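PDB 3C7T: ecdysteroid-phosphate phosphatase from Bombyx mori, which hydrolyses ecdysteroid phosphates, above all ecdysone 22-phosphate, to release the active hormones, and also acts as a protein tyrosine phosphatase. Local coordinates for residues Leu63-Phe66 / Gln67-Val71. Residues are numbered along the deposited sequence; the frame is centred on the assembly and turned at random.
Sequences LGWF and QAQLV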
ATOM      1  N   LEU A  63      -2.017   1.277   4.439  1.00 15.18           N
ATOM      2  CA  LEU A  63      -1.028   1.684   3.452  1.00 15.71           C
ATOM      3  C   LEU A  63       0.101   2.442   4.156  1.00 14.71           C
ATOM      4  O   LEU A  63       1.257   2.304   3.803  1.00 14.69           O
ATOM      5  CB  LEU A  63      -1.658   2.584   2.396  1.00 15.81           C
ATOM      6  CG  LEU A  63      -0.696   3.122   1.341  1.00 16.61           C
ATOM      7  CD1 LEU A  63       0.256   2.022   0.811  1.00 17.81           C
ATOM      8  CD2 LEU A  63      -1.465   3.805   0.232  1.00 17.29           C
ATOM      9  N   GLY A  64      -0.244   3.275   5.133  1.00 15.62           N
ATOM     10  CA  GLY A  64       0.783   4.056   5.855  1.00 15.91           C
ATOM     11  C   GLY A  64       1.808   3.181   6.560  1.00 16.71           C
ATOM     12  O   GLY A  64       3.004   3.447   6.506  1.00 16.30           O
ATOM     13  N   TRP A  65       1.341   2.136   7.240  1.00 17.94           N
ATOM     14  CA  TRP A  65       2.236   1.093   7.764  1.00 17.53           C
ATOM     15  C   TRP A  65       3.097   0.474   6.665  1.00 17.58           C
ATOM     16  O   TRP A  65       4.297   0.316   6.848  1.00 16.74           O
ATOM     17  CB  TRP A  65       1.424  -0.007   8.424  1.00 19.75           C
ATOM     18  CG  TRP A  65       1.017   0.331   9.799  1.00 20.45           C
ATOM     19  CD1 TRP A  65      -0.079   1.061  10.175  1.00 22.88           C
ATOM     20  CD2 TRP A  65       1.683  -0.059  11.004  1.00 22.61           C
ATOM     21  NE1 TRP A  65      -0.135   1.140  11.566  1.00 22.45           N
ATOM     22  CE2 TRP A  65       0.932   0.456  12.085  1.00 22.50           C
ATOM     23  CE3 TRP A  65       2.842  -0.824  11.277  1.00 21.93           C
ATOM     24  CZ2 TRP A  65       1.307   0.255  13.432  1.00 22.04           C
ATOM     25  CZ3 TRP A  65       3.211  -1.031  12.614  1.00 22.71           C
ATOM     26  CH2 TRP A  65       2.437  -0.498  13.669  1.00 22.78           C
ATOM     27  N   PHE A  66       2.478   0.136   5.536  1.00 15.75           N
ATOM     28  CA  PHE A  66       3.189  -0.512   4.408  1.00 16.48           C
ATOM     29  C   PHE A  66       4.265   0.387   3.799  1.00 16.03           C
ATOM     30  O   PHE A  66       5.379  -0.046   3.507  1.00 16.25           O
ATOM     31  CB  PHE A  66       2.158  -0.903   3.348  1.00 16.76           C
ATOM     32  CG  PHE A  66       2.720  -1.692   2.213  1.00 18.45           C
ATOM     33  CD1 PHE A  66       3.222  -2.973   2.409  1.00 21.86           C
ATOM     34  CD2 PHE A  66       2.729  -1.155   0.931  1.00 19.26           C
ATOM     35  CE1 PHE A  66       3.740  -3.715   1.317  1.00 21.04           C
ATOM     36  CE2 PHE A  66       3.235  -1.890  -0.168  1.00 20.63           C
ATOM     37  CZ  PHE A  66       3.752  -3.168   0.043  1.00 22.42           C
ATOM     38  N   GLN A  67       3.946   1.673   3.633  1.00 16.01           N
ATOM     39  CA  GLN A  67       4.951   2.667   3.206  1.00 15.16           C
ATOM     40  C   GLN A  67       6.162   2.701   4.122  1.00 15.63           C
ATOM     41  O   GLN A  67       7.305   2.721   3.643  1.00 15.86           O
ATOM     42  CB  GLN A  67       4.314   4.070   3.151  1.00 14.96           C
ATOM     43  CG  GLN A  67       3.243   4.179   2.061  1.00 15.77           C
ATOM     44  CD  GLN A  67       2.412   5.485   2.116  1.00 17.56           C
ATOM     45  OE1 GLN A  67       2.258   6.103   3.187  1.00 16.13           O
ATOM     46  NE2 GLN A  67       1.808   5.877   0.960  1.00 18.28           N
ATOM     47  N   ALA A  68       5.921   2.680   5.429  1.00 15.66           N
ATOM     48  CA  ALA A  68       7.041   2.712   6.411  1.00 16.32           C
ATOM     49  C   ALA A  68       7.848   1.417   6.309  1.00 16.16           C
ATOM     50  O   ALA A  68       9.075   1.418   6.371  1.00 16.69           O
ATOM     51  CB  ALA A  68       6.485   2.901   7.811  1.00 15.08           C
ATOM     52  N   GLN A  69       7.142   0.306   6.147  1.00 17.32           N
ATOM     53  CA  GLN A  69       7.779  -1.004   5.991  1.00 18.11           C
ATOM     54  C   GLN A  69       8.676  -1.063   4.766  1.00 17.97           C
ATOM     55  O   GLN A  69       9.766  -1.600   4.833  1.00 17.31           O
ATOM     56  CB  GLN A  69       6.730  -2.094   5.910  1.00 19.38           C
ATOM     57  CG  GLN A  69       6.032  -2.311   7.220  1.00 23.79           C
ATOM     58  CD  GLN A  69       4.696  -3.040   7.096  1.00 29.44           C
ATOM     59  OE1 GLN A  69       4.348  -3.581   6.039  1.00 34.46           O
ATOM     60  NE2 GLN A  69       3.946  -3.055   8.187  1.00 31.09           N
ATOM     61  N   LEU A  70       8.217  -0.492   3.654  1.00 17.22           N
ATOM     62  CA  LEU A  70       9.003  -0.452   2.434  1.00 16.98           C
ATOM     63  C   LEU A  70      10.316   0.295   2.609  1.00 16.97           C
ATOM     64  O   LEU A  70      11.366  -0.119   2.044  1.00 16.03           O
ATOM     65  CB  LEU A  70       8.203   0.184   1.305  1.00 17.13           C
ATOM     66  CG  LEU A  70       7.088  -0.697   0.775  1.00 17.59           C
ATOM     67  CD1 LEU A  70       6.294   0.178  -0.215  1.00 20.65           C
ATOM     68  CD2 LEU A  70       7.637  -1.981   0.116  1.00 20.45           C
ATOM     69  N   VAL A  71      10.271   1.388   3.373  1.00 16.60           N
ATOM     70  CA  VAL A  71      11.499   2.111   3.698  1.00 17.50           C
ATOM     71  C   VAL A  71      12.460   1.239   4.548  1.00 18.12           C
ATOM     72  O   VAL A  71      13.646   1.104   4.205  1.00 19.60           O
ATOM     73  CB  VAL A  71      11.219   3.484   4.359  1.00 17.31           C
ATOM     74  CG1 VAL A  71      12.572   4.176   4.748  1.00 18.03           C
ATOM     75  CG2 VAL A  71      10.370   4.378   3.430  1.00 17.33           C
TER
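Q67 N donates to L63 O at 2.8 Å with an N-H...O angle of 168°, the first of four consecutive i to i+4 bonds that continue from A68 N to G64 O, from Q69 N to W65 O and from L70 N to F66 O. Q67 CG is anti to the carbonyl carbon, and the chain runs extended beyond it, laying the amide alongside L63. There Q67 NE2 lies 3.7 Å from L63 CG, while Q67 OE1 approaches G64 CA at 3.7 Å, where the glycine has no side chain. Both ends of this buried amide are satisfied beyond the turn, OE1 by the backbone N of E14 and NE2 by the OD1 of N250. A leucine in place of Q67 would probably leave the E14 backbone N-H and the side-chain oxygen of N250 without their mates, letting the loops they belong to shift.

On another side of the helix, with CG anti to the backbone N (chi1 -174°), the F66 ring lies beside the carbonyl side of its residue, where L70 meets it. L70 CG lies over one face of the ring, 4.2 Å from its centroid, in a CH-pi contact, and L70 CD1 touches F66 CE2 at 3.7 Å. The amide of Q69 meets the edge of the same ring, with OE1 3.8 Å from F66 CD1 and the two planes 83° apart. The F66 ring also stacks on F66 of the second subunit, whereas W65 packs against helix 91-104 of its own chain.

Helix 62-77, part of the histidine phosphatase (PGM-like) domain, thus packs on helix 91-104 and on the second subunit of the homodimer, while the Q67 side chain lies close to the active site, about 7 Å from that of H12, the phosphohistidine nucleophile.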